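Local structure of CRISPR-associated endonuclease Cas12b (Alicyclobacillus acidoterrestris, 5U31) at residues E29-W40 / L191-S202. The protein cuts double-stranded DNA as an RNA-guided, metal-dependent CRISPR endonuclease, using a RuvC nuclease domain after recognising the PAM beside the target. The protein carries 3 engineered substitutions. Residues are numbered along the deposited sequence; the frame is centred on the assembly and turned at random.
Sequences EVNAGVRYYTEW and LMRVYTDSEMSS. With SO4 (sulfate ion), chain F.
Tyr36 and Tyr37, neighbours on the helix, hold the backbone of the loop 191-202 by two amides: Arg193 N donates to Tyr36 OH (2.8 Å), and Tyr195 N to Tyr37 OH (3.2 Å). The third hydrogen bond again has its donor on the loop but joins side chains, Tyr195 OH to Glu29 OE1 at 2.7 Å; the oxygen lies at the ring's edge but is met from above the carboxylate plane. Tyr195, whose chi1 of 174° swings CG away from the backbone N, sets one ring face against the helix at Gly33 CA, 3.9 Å from the ring centroid, in a CH-pi contact on bare backbone. Two selenomethionines carry much of the apolar packing, and Leu191 CD2 adds Trp40 CH2 (3.6 Å). Met192 runs extended across one face of Trp40, its CG 3.8 Å from the centroid of the five-membered ring, while its SE meets the edge of Tyr37 at CD1 (4.0 Å). Met200, bent at chi3 (-92°), places CE over a face of Tyr36 (CH-pi), with SE oblique to the same ring, a Met-aromatic contact. A sulfate, probably from the crystallisation liquor, takes hydrogen bonds from Tyr36 OH, Trp40 NE1 and Arg193 NH1; Arg193 NH2 also forms a salt bridge with Glu83. This is aromatic helix-to-loop packing within the REC1 domain, tying helix 17-45 to the connection between helices 176-185 and 216-257.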
ATOM      1  N   GLU A  29     -20.292 -14.924  23.777  1.00 29.52           N
ATOM      2  CA  GLU A  29     -21.491 -14.185  24.156  1.00 29.31           C
ATOM      3  C   GLU A  29     -21.552 -12.838  23.454  1.00 28.77           C
ATOM      4  O   GLU A  29     -22.592 -12.462  22.900  1.00 47.04           O
ATOM      5  CB  GLU A  29     -21.531 -13.997  25.673  1.00 29.61           C
ATOM      6  CG  GLU A  29     -21.799 -15.262  26.471  1.00 33.83           C
ATOM      7  CD  GLU A  29     -23.179 -15.813  26.220  1.00 36.14           C
ATOM      8  OE1 GLU A  29     -24.104 -15.005  26.062  1.00 37.62           O
ATOM      9  OE2 GLU A  29     -23.340 -17.049  26.170  1.00 57.47           O
ATOM     10  N   VAL A  30     -20.450 -12.090  23.477  1.00 28.61           N
ATOM     11  CA  VAL A  30     -20.451 -10.766  22.868  1.00 28.16           C
ATOM     12  C   VAL A  30     -20.628 -10.873  21.359  1.00 27.91           C
ATOM     13  O   VAL A  30     -21.280 -10.029  20.735  1.00 41.02           O
ATOM     14  CB  VAL A  30     -19.168 -10.004  23.244  1.00 28.12           C
ATOM     15  CG1 VAL A  30     -19.112  -8.680  22.515  1.00 27.71           C
ATOM     16  CG2 VAL A  30     -19.130  -9.764  24.742  1.00 28.43           C
ATOM     17  N   ASN A  31     -20.074 -11.919  20.750  1.00 28.09           N
ATOM     18  CA  ASN A  31     -20.310 -12.129  19.327  1.00 27.96           C
ATOM     19  C   ASN A  31     -21.765 -12.488  19.060  1.00 31.22           C
ATOM     20  O   ASN A  31     -22.368 -11.982  18.107  1.00 45.00           O
ATOM     21  CB  ASN A  31     -19.380 -13.210  18.788  1.00 29.95           C
ATOM     22  CG  ASN A  31     -17.983 -12.697  18.550  1.00 39.44           C
ATOM     23  OD1 ASN A  31     -17.704 -12.094  17.516  1.00 39.05           O
ATOM     24  ND2 ASN A  31     -17.095 -12.926  19.512  1.00 43.88           N
ATOM     25  N   ALA A  32     -22.349 -13.357  19.887  1.00 34.69           N
ATOM     26  CA  ALA A  32     -23.757 -13.692  19.707  1.00 28.49           C
ATOM     27  C   ALA A  32     -24.632 -12.467  19.907  1.00 29.33           C
ATOM     28  O   ALA A  32     -25.584 -12.243  19.151  1.00 28.14           O
ATOM     29  CB  ALA A  32     -24.165 -14.802  20.668  1.00 28.95           C
ATOM     30  N   GLY A  33     -24.310 -11.653  20.914  1.00 38.40           N
ATOM     31  CA  GLY A  33     -25.095 -10.457  21.164  1.00 30.75           C
ATOM     32  C   GLY A  33     -25.035  -9.478  20.010  1.00 27.54           C
ATOM     33  O   GLY A  33     -26.058  -8.943  19.578  1.00 27.47           O
ATOM     34  N   VAL A  34     -23.831  -9.239  19.488  1.00 27.37           N
ATOM     35  CA  VAL A  34     -23.686  -8.330  18.354  1.00 32.98           C
ATOM     36  C   VAL A  34     -24.421  -8.877  17.137  1.00 30.30           C
ATOM     37  O   VAL A  34     -25.099  -8.133  16.418  1.00 31.42           O
ATOM     38  CB  VAL A  34     -22.197  -8.080  18.051  1.00 26.97           C
ATOM     39  CG1 VAL A  34     -22.052  -7.335  16.736  1.00 31.64           C
ATOM     40  CG2 VAL A  34     -21.560  -7.286  19.166  1.00 26.93           C
ATOM     41  N   ARG A  35     -24.316 -10.186  16.896  1.00 27.44           N
ATOM     42  CA  ARG A  35     -25.035 -10.783  15.777  1.00 32.19           C
ATOM     43  C   ARG A  35     -26.542 -10.623  15.943  1.00 29.32           C
ATOM     44  O   ARG A  35     -27.253 -10.347  14.970  1.00 27.79           O
ATOM     45  CB  ARG A  35     -24.659 -12.257  15.638  1.00 27.97           C
ATOM     46  CG  ARG A  35     -25.196 -12.925  14.389  1.00 28.25           C
ATOM     47  CD  ARG A  35     -24.755 -14.377  14.325  1.00 28.67           C
ATOM     48  NE  ARG A  35     -25.148 -15.034  13.080  1.00 52.02           N
ATOM     49  CZ  ARG A  35     -24.329 -15.240  12.053  1.00 48.62           C
ATOM     50  NH1 ARG A  35     -23.065 -14.841  12.118  1.00 45.21           N
ATOM     51  NH2 ARG A  35     -24.771 -15.848  10.959  1.00 49.53           N
ATOM     52  N   TYR A  36     -27.042 -10.777  17.173  1.00 38.43           N
ATOM     53  CA  TYR A  36     -28.476 -10.648  17.417  1.00 30.52           C
ATOM     54  C   TYR A  36     -28.972  -9.254  17.049  1.00 27.76           C
ATOM     55  O   TYR A  36     -29.975  -9.107  16.343  1.00 27.90           O
ATOM     56  CB  TYR A  36     -28.798 -10.975  18.882  1.00 28.13           C
ATOM     57  CG  TYR A  36     -30.172 -10.523  19.310  1.00 28.25           C
ATOM     58  CD1 TYR A  36     -30.336  -9.410  20.125  1.00 28.10           C
ATOM     59  CD2 TYR A  36     -31.310 -11.190  18.875  1.00 28.56           C
ATOM     60  CE1 TYR A  36     -31.595  -8.983  20.504  1.00 28.25           C
ATOM     61  CE2 TYR A  36     -32.572 -10.769  19.247  1.00 28.70           C
ATOM     62  CZ  TYR A  36     -32.706  -9.667  20.061  1.00 28.54           C
ATOM     63  OH  TYR A  36     -33.957  -9.246  20.433  1.00 28.73           O
ATOM     64  N   TYR A  37     -28.273  -8.214  17.512  1.00 27.48           N
ATOM     65  CA  TYR A  37     -28.717  -6.851  17.241  1.00 27.34           C
ATOM     66  C   TYR A  37     -28.469  -6.468  15.789  1.00 27.26           C
ATOM     67  O   TYR A  37     -29.281  -5.761  15.179  1.00 33.03           O
ATOM     68  CB  TYR A  37     -28.017  -5.870  18.178  1.00 27.16           C
ATOM     69  CG  TYR A  37     -28.423  -6.005  19.622  1.00 27.31           C
ATOM     70  CD1 TYR A  37     -29.710  -5.686  20.038  1.00 28.01           C
ATOM     71  CD2 TYR A  37     -27.516  -6.432  20.578  1.00 27.34           C
ATOM     72  CE1 TYR A  37     -30.083  -5.803  21.373  1.00 29.36           C
ATOM     73  CE2 TYR A  37     -27.876  -6.552  21.910  1.00 27.55           C
ATOM     74  CZ  TYR A  37     -29.158  -6.239  22.301  1.00 30.20           C
ATOM     75  OH  TYR A  37     -29.504  -6.366  23.625  1.00 32.89           O
ATOM     76  N   THR A  38     -27.349  -6.914  15.222  1.00 27.17           N
ATOM     77  CA  THR A  38     -27.082  -6.641  13.816  1.00 32.19           C
ATOM     78  C   THR A  38     -28.151  -7.260  12.924  1.00 27.48           C
ATOM     79  O   THR A  38     -28.686  -6.597  12.028  1.00 27.57           O
ATOM     80  CB  THR A  38     -25.691  -7.147  13.443  1.00 27.07           C
ATOM     81  OG1 THR A  38     -24.715  -6.457  14.232  1.00 35.45           O
ATOM     82  CG2 THR A  38     -25.413  -6.885  11.989  1.00 27.11           C
ATOM     83  N   GLU A  39     -28.500  -8.522  13.174  1.00 27.72           N
ATOM     84  CA  GLU A  39     -29.576  -9.143  12.411  1.00 28.11           C
ATOM     85  C   GLU A  39     -30.888  -8.381  12.569  1.00 28.21           C
ATOM     86  O   GLU A  39     -31.654  -8.271  11.606  1.00 28.49           O
ATOM     87  CB  GLU A  39     -29.727 -10.601  12.841  1.00 28.40           C
ATOM     88  CG  GLU A  39     -30.742 -11.404  12.067  1.00 52.16           C
ATOM     89  CD  GLU A  39     -30.755 -12.851  12.502  1.00 69.81           C
ATOM     90  OE1 GLU A  39     -29.660 -13.427  12.671  1.00 68.53           O
ATOM     91  OE2 GLU A  39     -31.856 -13.406  12.696  1.00 79.73           O
ATOM     92  N   TRP A  40     -31.151  -7.823  13.756  1.00 28.60           N
ATOM     93  CA  TRP A  40     -32.341  -6.996  13.943  1.00 28.17           C
ATOM     94  C   TRP A  40     -32.290  -5.760  13.058  1.00 35.57           C
ATOM     95  O   TRP A  40     -33.271  -5.418  12.389  1.00 30.19           O
ATOM     96  CB  TRP A  40     -32.479  -6.585  15.409  1.00 28.04           C
ATOM     97  CG  TRP A  40     -33.612  -7.261  16.091  1.00 32.98           C
ATOM     98  CD1 TRP A  40     -33.536  -8.269  17.000  1.00 36.88           C
ATOM     99  CD2 TRP A  40     -35.006  -6.996  15.903  1.00 36.99           C
ATOM    100  NE1 TRP A  40     -34.793  -8.645  17.396  1.00 40.12           N
ATOM    101  CE2 TRP A  40     -35.714  -7.876  16.736  1.00 35.52           C
ATOM    102  CE3 TRP A  40     -35.722  -6.096  15.109  1.00 28.81           C
ATOM    103  CZ2 TRP A  40     -37.102  -7.885  16.800  1.00 30.06           C
ATOM    104  CZ3 TRP A  40     -37.096  -6.104  15.176  1.00 29.19           C
ATOM    105  CH2 TRP A  40     -37.773  -6.994  16.012  1.00 29.42           C
ATOM    106  N   LEU A 191     -39.085  -3.377  21.835  1.00 39.79           N
ATOM    107  CA  LEU A 191     -38.954  -3.920  20.489  1.00 29.47           C
ATOM    108  C   LEU A 191     -38.082  -5.166  20.504  1.00 29.27           C
ATOM    109  O   LEU A 191     -38.494  -6.232  20.031  1.00 39.27           O
ATOM    110  CB  LEU A 191     -38.360  -2.868  19.550  1.00 29.25           C
ATOM    111  CG  LEU A 191     -38.713  -2.850  18.056  1.00 33.05           C
ATOM    112  CD1 LEU A 191     -37.492  -2.462  17.241  1.00 29.01           C
ATOM    113  CD2 LEU A 191     -39.301  -4.157  17.553  1.00 29.59           C
HETATM  114  N   MSE A 192     -36.885  -5.049  21.065  1.00 33.53           N
HETATM  115  CA  MSE A 192     -35.910  -6.125  21.079  1.00 39.91           C
HETATM  116  C   MSE A 192     -35.718  -6.661  22.480  1.00 42.30           C
HETATM  117  O   MSE A 192     -36.310  -6.165  23.435  1.00 42.25           O
HETATM  118  CB  MSE A 192     -34.574  -5.635  20.538  1.00 33.15           C
HETATM  119  CG  MSE A 192     -34.654  -5.002  19.175  1.00 45.22           C
HETATM  120 SE   MSE A 192     -33.075  -3.921  18.835  1.00 52.71          SE
HETATM  121  CE  MSE A 192     -33.500  -3.324  17.036  1.00 67.27           C
ATOM    122  N   ARG A 193     -34.861  -7.664  22.603  1.00 28.86           N
ATOM    123  CA  ARG A 193     -34.562  -8.256  23.892  1.00 29.03           C
ATOM    124  C   ARG A 193     -33.238  -7.722  24.414  1.00 29.48           C
ATOM    125  O   ARG A 193     -32.374  -7.289  23.650  1.00 37.15           O
ATOM    126  CB  ARG A 193     -34.513  -9.780  23.785  1.00 29.24           C
ATOM    127  CG  ARG A 193     -35.581 -10.337  22.861  1.00 29.46           C
ATOM    128  CD  ARG A 193     -35.600 -11.846  22.844  1.00 29.77           C
ATOM    129  NE  ARG A 193     -36.706 -12.349  23.645  1.00 48.87           N
ATOM    130  CZ  ARG A 193     -37.922 -12.574  23.163  1.00 40.41           C
ATOM    131  NH1 ARG A 193     -38.175 -12.352  21.882  1.00 30.42           N
ATOM    132  NH2 ARG A 193     -38.878 -13.027  23.959  1.00 49.92           N
ATOM    133  N   VAL A 194     -33.098  -7.730  25.734  1.00 32.77           N
ATOM    134  CA  VAL A 194     -31.791  -7.554  26.350  1.00 28.92           C
ATOM    135  C   VAL A 194     -31.089  -8.904  26.274  1.00 31.69           C
ATOM    136  O   VAL A 194     -31.512  -9.866  26.918  1.00 54.45           O
ATOM    137  CB  VAL A 194     -31.902  -7.056  27.792  1.00 29.23           C
ATOM    138  CG1 VAL A 194     -30.530  -6.956  28.405  1.00 29.22           C
ATOM    139  CG2 VAL A 194     -32.588  -5.706  27.817  1.00 29.22           C
ATOM    140  N   TYR A 195     -30.028  -8.979  25.465  1.00 28.72           N
ATOM    141  CA  TYR A 195     -29.387 -10.257  25.178  1.00 28.82           C
ATOM    142  C   TYR A 195     -29.025 -11.011  26.452  1.00 29.21           C
ATOM    143  O   TYR A 195     -29.285 -12.214  26.568  1.00 29.53           O
ATOM    144  CB  TYR A 195     -28.139 -10.053  24.321  1.00 28.50           C
ATOM    145  CG  TYR A 195     -27.385 -11.348  24.127  1.00 33.46           C
ATOM    146  CD1 TYR A 195     -26.348 -11.708  24.979  1.00 44.62           C
ATOM    147  CD2 TYR A 195     -27.740 -12.233  23.119  1.00 28.74           C
ATOM    148  CE1 TYR A 195     -25.682 -12.897  24.822  1.00 29.10           C
ATOM    149  CE2 TYR A 195     -27.071 -13.427  22.954  1.00 35.85           C
ATOM    150  CZ  TYR A 195     -26.042 -13.754  23.808  1.00 31.77           C
ATOM    151  OH  TYR A 195     -25.370 -14.944  23.649  1.00 40.07           O
ATOM    152  N   THR A 196     -28.392 -10.331  27.410  1.00 29.26           N
ATOM    153  CA  THR A 196     -28.003 -11.021  28.635  1.00 29.71           C
ATOM    154  C   THR A 196     -29.220 -11.507  29.405  1.00 33.00           C
ATOM    155  O   THR A 196     -29.176 -12.578  30.020  1.00 33.50           O
ATOM    156  CB  THR A 196     -27.138 -10.124  29.524  1.00 29.77           C
ATOM    157  OG1 THR A 196     -27.815  -8.889  29.782  1.00 37.83           O
ATOM    158  CG2 THR A 196     -25.803  -9.846  28.862  1.00 29.47           C
ATOM    159  N   ASP A 197     -30.315 -10.758  29.365  1.00 30.04           N
ATOM    160  CA  ASP A 197     -31.534 -11.145  30.071  1.00 30.44           C
ATOM    161  C   ASP A 197     -32.534 -11.780  29.106  1.00 30.40           C
ATOM    162  O   ASP A 197     -33.668 -11.339  28.960  1.00 48.53           O
ATOM    163  CB  ASP A 197     -32.132  -9.935  30.784  1.00 38.58           C
ATOM    164  CG  ASP A 197     -33.250 -10.312  31.727  1.00 44.35           C
ATOM    165  OD1 ASP A 197     -34.425 -10.112  31.362  1.00 41.99           O
ATOM    166  OD2 ASP A 197     -32.952 -10.833  32.821  1.00 48.52           O
ATOM    167  N   SER A 198     -32.094 -12.846  28.442  1.00 30.42           N
ATOM    168  CA  SER A 198     -32.920 -13.506  27.442  1.00 30.45           C
ATOM    169  C   SER A 198     -32.483 -14.955  27.305  1.00 30.77           C
ATOM    170  O   SER A 198     -31.360 -15.316  27.659  1.00 30.83           O
ATOM    171  CB  SER A 198     -32.827 -12.803  26.085  1.00 29.97           C
ATOM    172  OG  SER A 198     -31.587 -13.094  25.464  1.00 29.76           O
ATOM    173  N   GLU A 199     -33.376 -15.781  26.754  1.00 38.22           N
ATOM    174  CA  GLU A 199     -33.097 -17.208  26.630  1.00 31.45           C
ATOM    175  C   GLU A 199     -31.888 -17.513  25.755  1.00 31.24           C
ATOM    176  O   GLU A 199     -31.469 -18.673  25.700  1.00 31.63           O
ATOM    177  CB  GLU A 199     -34.309 -17.950  26.066  1.00 42.63           C
ATOM    178  CG  GLU A 199     -35.483 -18.094  27.019  1.00 66.41           C
ATOM    179  CD  GLU A 199     -36.611 -18.923  26.422  1.00 95.38           C
ATOM    180  OE1 GLU A 199     -36.516 -19.295  25.230  1.00105.00           O
ATOM    181  OE2 GLU A 199     -37.591 -19.205  27.142  1.00104.11           O
HETATM  182  N   MSE A 200     -31.321 -16.520  25.078  1.00 33.91           N
HETATM  183  CA  MSE A 200     -30.185 -16.742  24.186  1.00 30.51           C
HETATM  184  C   MSE A 200     -28.889 -17.086  24.903  1.00 30.63           C
HETATM  185  O   MSE A 200     -28.046 -17.801  24.359  1.00 48.04           O
HETATM  186  CB  MSE A 200     -29.955 -15.508  23.322  1.00 29.93           C
HETATM  187  CG  MSE A 200     -30.622 -15.560  21.970  1.00 37.81           C
HETATM  188 SE   MSE A 200     -30.720 -13.789  21.181  1.00 66.70          SE
HETATM  189  CE  MSE A 200     -32.470 -13.256  21.846  1.00 69.15           C
ATOM    190  N   SER A 201     -28.716 -16.562  26.113  1.00 33.96           N
ATOM    191  CA  SER A 201     -27.495 -16.757  26.879  1.00 36.26           C
ATOM    192  C   SER A 201     -27.757 -17.691  28.050  1.00 45.34           C
ATOM    193  O   SER A 201     -28.783 -17.583  28.730  1.00 54.21           O
ATOM    194  CB  SER A 201     -26.934 -15.427  27.392  1.00 41.63           C
ATOM    195  OG  SER A 201     -27.732 -14.889  28.429  1.00 55.45           O
ATOM    196  N   SER A 202     -26.822 -18.609  28.274  1.00 45.17           N
ATOM    197  CA  SER A 202     -26.896 -19.554  29.375  1.00 34.29           C
ATOM    198  C   SER A 202     -26.025 -19.135  30.554  1.00 38.22           C
ATOM    199  O   SER A 202     -25.895 -19.894  31.520  1.00 43.30           O
ATOM    200  CB  SER A 202     -26.500 -20.948  28.886  1.00 43.92           C
ATOM    201  OG  SER A 202     -25.254 -20.907  28.210  1.00 60.12           O
TER
HETATM  202  S   SO4 F1201     -36.826 -11.718  18.824  1.00 55.68           S
HETATM  203  O1  SO4 F1201     -36.196 -11.880  17.516  1.00 54.81           O
HETATM  204  O2  SO4 F1201     -38.265 -11.917  18.672  1.00 74.88           O
HETATM  205  O3  SO4 F1201     -36.273 -12.702  19.751  1.00 51.73           O
HETATM  206  O4  SO4 F1201     -36.588 -10.376  19.348  1.00 42.51           O